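PDB 4NJ5: probable histone-lysine N-methyltransferase, H3 lysine-9 specific SUVH9 from Arabidopsis thaliana, which plays a role in gene silencing and may bind methylated DNA and recruit RNA polymerase V to chromatin, while apparently lacking methyltransferase activity. Local coordinates for residues 51-54 with 55-58; 83-86 with 87-91; 239-242 with 243-246; 248-251 with 252-255. All blocks are in the same frame, centred on the assembly; numbering follows the deposited sequence.

Interaction 1 (51-54 with 55-58)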
loop_
_atom_site.group_PDB
_atom_site.type_symbol
_atom_site.label_atom_id
_atom_site.label_comp_id
_atom_site.label_asym_id
_atom_site.label_seq_id
_atom_site.Cartn_x
_atom_site.Cartn_y
_atom_site.Cartn_z
ATOM N N ALA A 51 -14.022 -6.023 5.611
ATOM C CA ALA A 51 -13.420 -6.426 4.353
ATOM C C ALA A 51 -14.370 -7.336 3.574
ATOM O O ALA A 51 -14.589 -7.147 2.372
ATOM C CB ALA A 51 -12.104 -7.130 4.611
ATOM N N GLY A 52 -14.936 -8.319 4.271
ATOM C CA GLY A 52 -15.877 -9.243 3.666
ATOM C C GLY A 52 -17.123 -8.537 3.166
ATOM O O GLY A 52 -17.649 -8.855 2.092
ATOM N N LYS A 53 -17.595 -7.567 3.943
ATOM C CA LYS A 53 -18.772 -6.805 3.550
ATOM C C LYS A 53 -18.495 -5.961 2.309
ATOM O O LYS A 53 -19.326 -5.893 1.400
ATOM C CB LYS A 53 -19.264 -5.922 4.695
ATOM C CG LYS A 53 -20.660 -5.370 4.468
ATOM C CD LYS A 53 -21.620 -6.487 4.092
ATOM C CE LYS A 53 -23.061 -6.006 4.067
ATOM N NZ LYS A 53 -23.269 -4.922 3.069
ATOM N N ALA A 54 -17.325 -5.325 2.274
ATOM C CA ALA A 54 -16.918 -4.555 1.102
ATOM C C ALA A 54 -16.890 -5.457 -0.131
ATOM O O ALA A 54 -17.386 -5.089 -1.202
ATOM C CB ALA A 54 -15.561 -3.914 1.330
ATOM N N GLY A 55 -16.326 -6.648 0.037
ATOM C CA GLY A 55 -16.343 -7.646 -1.015
ATOM C C GLY A 55 -17.735 -7.983 -1.527
ATOM O O GLY A 55 -17.976 -7.933 -2.733
ATOM N N SER A 56 -18.651 -8.323 -0.623
ATOM C CA SER A 56 -19.995 -8.744 -1.032
ATOM C C SER A 56 -20.771 -7.610 -1.705
ATOM O O SER A 56 -21.519 -7.827 -2.670
ATOM C CB SER A 56 -20.786 -9.290 0.161
ATOM O OG SER A 56 -21.167 -8.250 1.046
ATOM N N MET A 57 -20.588 -6.400 -1.187
ATOM C CA MET A 57 -21.187 -5.218 -1.790
ATOM C C MET A 57 -20.649 -4.978 -3.195
ATOM O O MET A 57 -21.403 -4.620 -4.097
ATOM C CB MET A 57 -20.945 -3.985 -0.924
ATOM C CG MET A 57 -21.732 -3.983 0.366
ATOM S SD MET A 57 -21.390 -2.512 1.341
ATOM C CE MET A 57 -22.069 -1.240 0.279
ATOM N N MET A 58 -19.352 -5.172 -3.386
ATOM C CA MET A 58 -18.800 -5.019 -4.726
ATOM C C MET A 58 -19.262 -6.138 -5.652
ATOM O O MET A 58 -19.370 -5.947 -6.863
ATOM C CB MET A 58 -17.276 -4.921 -4.696
ATOM C CG MET A 58 -16.792 -3.568 -4.220
ATOM S SD MET A 58 -15.012 -3.398 -4.329
ATOM C CE MET A 58 -14.770 -3.422 -6.098
#
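Gly-55 opens the second half of this two-turn piece of helix by giving its backbone N to Ala-51 O at 3.0 Å, the first of four successive i to i+4 bonds that place residues 51-58 inside helix 46-60. Having no side chain, Gly-55 lets the ring of Phe-88, from the SRA domain, come close to its CA. Ser-56 follows with N bonded to Gly-52 O, and its side chain adds a second link: OG donates to Lys-53 O at 3.0 Å. A chi1 of 72° sets OG between its own backbone N and carbonyl carbon, from where it folds back over the preceding turn. The same oxygen receives Met-57 N at 2.9 Å. Both donors arrive from one face of the carbonyl plane, but Ser-56 OG meets the C=O at 117° and Met-57 N at 159°. Bent at chi2 and chi4, the Lys-53 chain brings NZ across the Met-57 side chain, with Lys-53 NZ 3.2 Å from Met-57 CG. Met-58 N closes the series on Ala-54 O, while its side chain leads off to Leu-63 and Trp-64. Ala-51 and Ala-54 pack on Tyr-23 of helix 8-35. The bond from Ser-56 OG to Lys-53 O satisfies the hydroxyl as a donor inside the helix, which implies that it supplements the backbone bond from Met-57 N without displacing it.

Interaction 2 (83-86 with 87-91)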
loop_
_atom_site.group_PDB
_atom_site.type_symbol
_atom_site.label_atom_id
_atom_site.label_comp_id
_atom_site.label_asym_id
_atom_site.label_seq_id
_atom_site.Cartn_x
_atom_site.Cartn_y
_atom_site.Cartn_z
ATOM N N ILE A 83 0.452 -7.016 -3.439
ATOM C CA ILE A 83 0.104 -7.439 -2.089
ATOM C C ILE A 83 -1.357 -7.159 -1.770
ATOM O O ILE A 83 -1.959 -6.222 -2.302
ATOM C CB ILE A 83 0.982 -6.761 -1.023
ATOM C CG1 ILE A 83 0.897 -5.237 -1.155
ATOM C CG2 ILE A 83 2.419 -7.249 -1.129
ATOM C CD1 ILE A 83 1.576 -4.487 -0.029
ATOM N N PHE A 84 -1.913 -7.988 -0.891
ATOM C CA PHE A 84 -3.302 -7.882 -0.470
ATOM C C PHE A 84 -3.382 -8.180 1.022
ATOM O O PHE A 84 -2.523 -8.874 1.565
ATOM C CB PHE A 84 -4.167 -8.859 -1.268
ATOM C CG PHE A 84 -4.060 -8.672 -2.752
ATOM C CD1 PHE A 84 -3.091 -9.339 -3.482
ATOM C CD2 PHE A 84 -4.915 -7.808 -3.416
ATOM C CE1 PHE A 84 -2.981 -9.152 -4.845
ATOM C CE2 PHE A 84 -4.814 -7.620 -4.780
ATOM C CZ PHE A 84 -3.845 -8.293 -5.495
ATOM N N PHE A 85 -4.410 -7.661 1.687
ATOM C CA PHE A 85 -4.487 -7.772 3.144
ATOM C C PHE A 85 -5.621 -8.662 3.643
ATOM O O PHE A 85 -5.677 -8.997 4.823
ATOM C CB PHE A 85 -4.600 -6.386 3.771
ATOM C CG PHE A 85 -3.468 -5.475 3.414
ATOM C CD1 PHE A 85 -2.189 -5.728 3.882
ATOM C CD2 PHE A 85 -3.679 -4.364 2.612
ATOM C CE1 PHE A 85 -1.138 -4.889 3.558
ATOM C CE2 PHE A 85 -2.634 -3.517 2.285
ATOM C CZ PHE A 85 -1.360 -3.781 2.758
ATOM N N PHE A 86 -6.522 -9.038 2.744
ATOM C CA PHE A 86 -7.668 -9.850 3.119
ATOM C C PHE A 86 -7.943 -10.918 2.072
ATOM O O PHE A 86 -7.678 -10.719 0.884
ATOM C CB PHE A 86 -8.913 -8.974 3.294
ATOM C CG PHE A 86 -8.747 -7.860 4.291
ATOM C CD1 PHE A 86 -8.436 -6.576 3.867
ATOM C CD2 PHE A 86 -8.911 -8.091 5.649
ATOM C CE1 PHE A 86 -8.288 -5.544 4.777
ATOM C CE2 PHE A 86 -8.766 -7.059 6.569
ATOM C CZ PHE A 86 -8.454 -5.784 6.130
ATOM N N ARG A 87 -8.480 -12.050 2.514
ATOM C CA ARG A 87 -8.860 -13.118 1.601
ATOM C C ARG A 87 -9.908 -12.662 0.594
ATOM O O ARG A 87 -9.807 -12.953 -0.586
ATOM C CB ARG A 87 -9.376 -14.327 2.379
ATOM C CG ARG A 87 -8.346 -15.024 3.229
ATOM C CD ARG A 87 -7.332 -15.744 2.375
ATOM N NE ARG A 87 -7.284 -17.176 2.652
ATOM C CZ ARG A 87 -7.866 -18.099 1.897
ATOM N NH1 ARG A 87 -7.779 -19.381 2.217
ATOM N NH2 ARG A 87 -8.532 -17.733 0.817
ATOM N N PHE A 88 -10.916 -11.942 1.069
ATOM C CA PHE A 88 -12.020 -11.514 0.214
ATOM C C PHE A 88 -11.514 -10.591 -0.888
ATOM O O PHE A 88 -12.011 -10.605 -2.023
ATOM C CB PHE A 88 -13.075 -10.799 1.048
ATOM C CG PHE A 88 -14.477 -11.259 0.779
ATOM C CD1 PHE A 88 -15.175 -10.786 -0.318
ATOM C CD2 PHE A 88 -15.101 -12.151 1.635
ATOM C CE1 PHE A 88 -16.475 -11.199 -0.559
ATOM C CE2 PHE A 88 -16.395 -12.562 1.399
ATOM C CZ PHE A 88 -17.083 -12.082 0.300
ATOM N N GLU A 89 -10.514 -9.791 -0.537
ATOM C CA GLU A 89 -9.843 -8.920 -1.489
ATOM C C GLU A 89 -9.371 -9.718 -2.706
ATOM O O GLU A 89 -9.489 -9.259 -3.842
ATOM C CB GLU A 89 -8.660 -8.223 -0.809
ATOM C CG GLU A 89 -8.068 -7.083 -1.597
ATOM C CD GLU A 89 -7.047 -6.289 -0.798
ATOM O OE1 GLU A 89 -6.770 -6.663 0.364
ATOM O OE2 GLU A 89 -6.519 -5.293 -1.336
ATOM N N LEU A 90 -8.859 -10.924 -2.461
ATOM C CA LEU A 90 -8.416 -11.809 -3.533
ATOM C C LEU A 90 -9.569 -12.197 -4.450
ATOM O O LEU A 90 -9.372 -12.416 -5.645
ATOM C CB LEU A 90 -7.771 -13.067 -2.956
ATOM C CG LEU A 90 -6.554 -12.825 -2.063
ATOM C CD1 LEU A 90 -6.057 -14.136 -1.470
ATOM C CD2 LEU A 90 -5.450 -12.136 -2.846
ATOM N N CYS A 91 -10.769 -12.290 -3.883
ATOM C CA CYS A 91 -11.958 -12.596 -4.667
ATOM C C CYS A 91 -12.303 -11.405 -5.543
ATOM O O CYS A 91 -12.655 -11.564 -6.715
ATOM C CB CYS A 91 -13.145 -12.931 -3.762
ATOM S SG CYS A 91 -12.848 -14.270 -2.605
#
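Glu-89 reaches back from helix 87-92 to the strand end before it, and its carboxylate stands nearly perpendicular, at 88°, to the ring of Phe-84. Its CD and OE2 lie at the edge of that ring, OE2 being 3.6 Å from Phe-84 CD2. Against Phe-86 the same carboxylate is turned by 36°, with OE1 near the ring plane, 3.9 Å from Phe-86 CD1. The extended Glu-89 chain, with CG opposite the backbone N (chi1 -168°), delivers OE1 to the peptide backbone: Phe-85 N donates to it at 2.9 Å, approaching from above the carboxylate plane, and Phe-86 N adds a weak bond at 3.4 Å. A glutamate of the helix thus accepts from backbone N-H groups that lie ahead of it in the chain. The other oxygen, OE2, forms a salt bridge with Arg-20 of helix 8-35. At the other ortho carbon, Phe-84 CD1 meets Leu-90 CD2 at 3.7 Å in an apolar contact. Phe-86 itself packs on Ala-51 and on Tyr-23. The contact forms the buried strand-to-helix corner of the SRA (YDG) domain, where strand 83-84 pairs with strand 190-206.

Interaction 3 (239-242 with 243-246)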
loop_
_atom_site.group_PDB
_atom_site.type_symbol
_atom_site.label_atom_id
_atom_site.label_comp_id
_atom_site.label_asym_id
_atom_site.label_seq_id
_atom_site.Cartn_x
_atom_site.Cartn_y
_atom_site.Cartn_z
ATOM N N LYS A 239 15.455 -5.231 7.516
ATOM C CA LYS A 239 15.116 -4.591 8.787
ATOM C C LYS A 239 15.803 -5.256 9.981
ATOM O O LYS A 239 16.070 -4.595 10.984
ATOM C CB LYS A 239 13.605 -4.571 9.013
ATOM C CG LYS A 239 12.832 -3.770 7.984
ATOM C CD LYS A 239 11.338 -3.982 8.148
ATOM C CE LYS A 239 10.859 -3.519 9.511
ATOM N NZ LYS A 239 9.379 -3.621 9.624
ATOM N N THR A 240 16.083 -6.555 9.890
ATOM C CA THR A 240 16.655 -7.263 11.042
ATOM C C THR A 240 18.160 -7.549 10.964
ATOM O O THR A 240 18.859 -7.484 11.978
ATOM C CB THR A 240 15.907 -8.583 11.352
ATOM O OG1 THR A 240 16.029 -9.482 10.244
ATOM C CG2 THR A 240 14.436 -8.318 11.634
ATOM N N ASN A 241 18.655 -7.881 9.775
ATOM C CA ASN A 241 20.076 -8.190 9.606
ATOM C C ASN A 241 20.548 -7.949 8.171
ATOM O O ASN A 241 20.891 -8.895 7.459
ATOM C CB ASN A 241 20.359 -9.635 10.029
ATOM C CG ASN A 241 21.841 -9.952 10.086
ATOM O OD1 ASN A 241 22.682 -9.057 10.019
ATOM N ND2 ASN A 241 22.168 -11.231 10.215
ATOM N N PRO A 242 20.579 -6.672 7.753
ATOM C CA PRO A 242 20.826 -6.270 6.362
ATOM C C PRO A 242 22.134 -6.783 5.760
ATOM O O PRO A 242 22.168 -7.095 4.568
ATOM C CB PRO A 242 20.837 -4.736 6.433
ATOM C CG PRO A 242 21.062 -4.405 7.864
ATOM C CD PRO A 242 20.415 -5.504 8.637
ATOM N N LEU A 243 23.190 -6.872 6.559
ATOM C CA LEU A 243 24.481 -7.307 6.040
ATOM C C LEU A 243 24.490 -8.779 5.632
ATOM O O LEU A 243 25.337 -9.204 4.849
ATOM C CB LEU A 243 25.599 -7.027 7.045
ATOM C CG LEU A 243 26.370 -5.713 6.887
ATOM C CD1 LEU A 243 25.494 -4.489 7.120
ATOM C CD2 LEU A 243 27.548 -5.709 7.838
ATOM N N SER A 244 23.545 -9.557 6.154
ATOM C CA SER A 244 23.482 -10.975 5.826
ATOM C C SER A 244 23.085 -11.193 4.368
ATOM O O SER A 244 23.483 -12.181 3.754
ATOM C CB SER A 244 22.510 -11.710 6.751
ATOM O OG SER A 244 21.168 -11.376 6.442
ATOM N N VAL A 245 22.300 -10.275 3.815
ATOM C CA VAL A 245 21.894 -10.387 2.418
ATOM C C VAL A 245 22.551 -9.324 1.545
ATOM O O VAL A 245 22.637 -9.484 0.328
ATOM C CB VAL A 245 20.361 -10.323 2.250
ATOM C CG1 VAL A 245 19.698 -11.494 2.970
ATOM C CG2 VAL A 245 19.816 -8.994 2.750
ATOM N N ARG A 246 23.017 -8.246 2.166
ATOM C CA ARG A 246 23.724 -7.193 1.446
ATOM C C ARG A 246 25.034 -6.839 2.143
ATOM O O ARG A 246 25.129 -5.803 2.798
ATOM C CB ARG A 246 22.846 -5.947 1.313
ATOM C CG ARG A 246 21.862 -5.985 0.148
ATOM C CD ARG A 246 20.864 -4.846 0.254
ATOM N NE ARG A 246 20.137 -4.608 -0.988
ATOM C CZ ARG A 246 19.320 -3.577 -1.185
ATOM N NH1 ARG A 246 19.127 -2.687 -0.221
ATOM N NH2 ARG A 246 18.696 -3.432 -2.346
#
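Asn-241 and Ser-244 meet where the chain leaves helix 228-240, and the side chain of Asn-241 can be traced along its neighbour. Its CB lies 4.1 Å from Ser-244 OG. CG, set opposite the backbone N by a chi1 of -171°, comes alongside Ser-244 CB at 3.8 Å. At the amide end the two branches part: ND2 approaches Ser-244 CB to 3.5 Å, a van der Waals contact, whereas OD1 turns to the backbone side, 4.0 Å from Ser-244 N. The polar link is instead made by Asn-241 O, which accepts Ser-244 OG at 2.7 Å, nearly in line with the C=O bond (162°), and also Ser-244 N at 3.0 Å, from 41° above the carbonyl plane. The N-H bond closes a type I beta turn with Pro-242 and Leu-243 at its corners. Pro-242 O, taking Arg-246 N at 2.8 Å and Val-245 N at 3.3 Å, continues it as one helix-like turn between helix 228-240 and strand 250-252. Val-245 CG2 and Arg-246 CB both pack against Pro-242 O. Arg-246 then extends to Glu-364, in a salt bridge, and to the hydroxyl of Tyr-250, while Val-245 packs on Phe-234 and Leu-238. Two carbonyls with two donors each imply that this surface turn is held chiefly by backbone bonds, the Ser-244 hydroxyl supplying an additional, short link.

Interaction 4 (248-251 with 252-255)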
loop_
_atom_site.group_PDB
_atom_site.type_symbol
_atom_site.label_atom_id
_atom_site.label_comp_id
_atom_site.label_asym_id
_atom_site.label_seq_id
_atom_site.Cartn_x
_atom_site.Cartn_y
_atom_site.Cartn_z
ATOM N N ARG A 248 27.699 -5.759 0.994
ATOM C CA ARG A 248 28.254 -4.519 0.453
ATOM C C ARG A 248 27.126 -3.585 0.042
ATOM O O ARG A 248 26.013 -4.037 -0.236
ATOM C CB ARG A 248 29.117 -4.805 -0.777
ATOM C CG ARG A 248 30.231 -5.813 -0.578
ATOM C CD ARG A 248 30.520 -6.547 -1.880
ATOM N NE ARG A 248 31.796 -7.258 -1.861
ATOM C CZ ARG A 248 32.026 -8.388 -1.196
ATOM N NH1 ARG A 248 31.069 -8.950 -0.466
ATOM N NH2 ARG A 248 33.225 -8.952 -1.256
ATOM N N GLY A 249 27.420 -2.285 -0.009
ATOM C CA GLY A 249 26.475 -1.308 -0.523
ATOM C C GLY A 249 26.040 -0.259 0.480
ATOM O O GLY A 249 25.872 0.913 0.140
ATOM N N TYR A 250 25.849 -0.678 1.724
ATOM C CA TYR A 250 25.356 0.235 2.749
ATOM C C TYR A 250 26.426 1.207 3.236
ATOM O O TYR A 250 27.289 0.865 4.049
ATOM C CB TYR A 250 24.710 -0.529 3.907
ATOM C CG TYR A 250 23.340 -1.061 3.559
ATOM C CD1 TYR A 250 22.266 -0.198 3.385
ATOM C CD2 TYR A 250 23.119 -2.420 3.396
ATOM C CE1 TYR A 250 21.008 -0.675 3.064
ATOM C CE2 TYR A 250 21.865 -2.906 3.075
ATOM C CZ TYR A 250 20.814 -2.029 2.910
ATOM O OH TYR A 250 19.565 -2.508 2.587
ATOM N N ILE A 251 26.356 2.424 2.710
ATOM C CA ILE A 251 27.271 3.494 3.072
ATOM C C ILE A 251 26.996 3.946 4.493
ATOM O O ILE A 251 27.912 4.107 5.296
ATOM C CB ILE A 251 27.074 4.706 2.146
ATOM C CG1 ILE A 251 27.270 4.298 0.685
ATOM C CG2 ILE A 251 28.010 5.837 2.538
ATOM C CD1 ILE A 251 26.583 5.219 -0.293
ATOM N N ASN A 252 25.716 4.143 4.792
ATOM C CA ASN A 252 25.286 4.658 6.082
ATOM C C ASN A 252 23.862 4.195 6.377
ATOM O O ASN A 252 23.013 4.184 5.483
ATOM C CB ASN A 252 25.355 6.185 6.072
ATOM C CG ASN A 252 25.299 6.783 7.460
ATOM O OD1 ASN A 252 24.241 6.822 8.089
ATOM N ND2 ASN A 252 26.440 7.265 7.943
ATOM N N PHE A 253 23.596 3.808 7.622
ATOM C CA PHE A 253 22.284 3.266 7.972
ATOM C C PHE A 253 21.305 4.306 8.517
ATOM O O PHE A 253 20.160 3.984 8.833
ATOM C CB PHE A 253 22.413 2.085 8.937
ATOM C CG PHE A 253 22.688 0.777 8.254
ATOM C CD1 PHE A 253 21.765 0.241 7.370
ATOM C CD2 PHE A 253 23.863 0.083 8.495
ATOM C CE1 PHE A 253 22.011 -0.962 6.736
ATOM C CE2 PHE A 253 24.115 -1.119 7.866
ATOM C CZ PHE A 253 23.188 -1.643 6.984
ATOM N N ASP A 254 21.758 5.552 8.614
ATOM C CA ASP A 254 20.896 6.651 9.038
ATOM C C ASP A 254 21.474 8.002 8.617
ATOM O O ASP A 254 22.299 8.572 9.334
ATOM C CB ASP A 254 20.684 6.616 10.556
ATOM C CG ASP A 254 19.623 7.594 11.017
ATOM O OD1 ASP A 254 18.835 8.047 10.161
ATOM O OD2 ASP A 254 19.570 7.901 12.228
ATOM N N ILE A 255 21.055 8.504 7.455
ATOM C CA ILE A 255 21.497 9.811 6.968
ATOM C C ILE A 255 20.674 10.881 7.648
ATOM O O ILE A 255 21.100 12.026 7.771
ATOM C CB ILE A 255 21.339 9.950 5.447
ATOM C CG1 ILE A 255 19.864 9.858 5.056
ATOM C CG2 ILE A 255 22.158 8.907 4.737
ATOM C CD1 ILE A 255 19.603 10.230 3.606
#
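Chi1 values of -76° in Tyr-250 and -84° in Phe-253 swing both rings to the same side of the chain, so that they meet across the corner at Ile-251. The result is an offset stack, with centroids 4.6 Å apart and planes inclined by 30°. Phe-253 supplies the leading atom: its CE1 sits over one face of the Tyr-250 ring, displaced toward the rim, at 3.4 Å from Tyr-250 CG. Phe-253 CZ follows at the root of the tyrosine, 3.6 Å from Tyr-250 CB. The overlap therefore covers the CB end of the tyrosine ring and leaves its hydroxyl end to other partners: OH bonds to Glu-364 and to Arg-246. Tyr-250 lies on strand 250-252 and Phe-253 just beyond it; the strand is an outermost one of a four-stranded mixed sheet, in which it runs antiparallel to strand 264-267. Tyr-265 of that neighbouring strand meets both rings, edge-to-face with Phe-253. At the corner, the Ile-251 side chain packs on Leu-266. The chain then enters an Asx turn: Asn-252 OD1 accepts the backbone N of Asp-254 at 2.8 Å. Residue 253 lies within that turn, which is consistent with holding the backbone of Phe-253 in place. Pro-242, from the loop after helix 228-240, packs against the ring of Phe-253.

The four contacts form two touching pairs. Interactions 1 and 2 meet where Phe-88 lies against Gly-52, Gly-55 and Ser-56, Gly-52 CA being 3.6 Å from Phe-88 CD2; both also lean on helix 8-35. Interactions 3 and 4 join through Pro-242 CG and Phe-253 CZ, 3.6 Å apart, and share the Arg-246, Tyr-250 and Glu-364 cluster. The centres of interactions 1 and 4 are about 44 Å apart, on opposite sides of the chain's centre. Interaction 2 is buried and uses a carboxylate among aromatic rings; interaction 1 is partly buried and chiefly helical backbone. Of the two surface contacts, 239-246 relies on carbonyls with paired donors, and 248-255 on ring stacking.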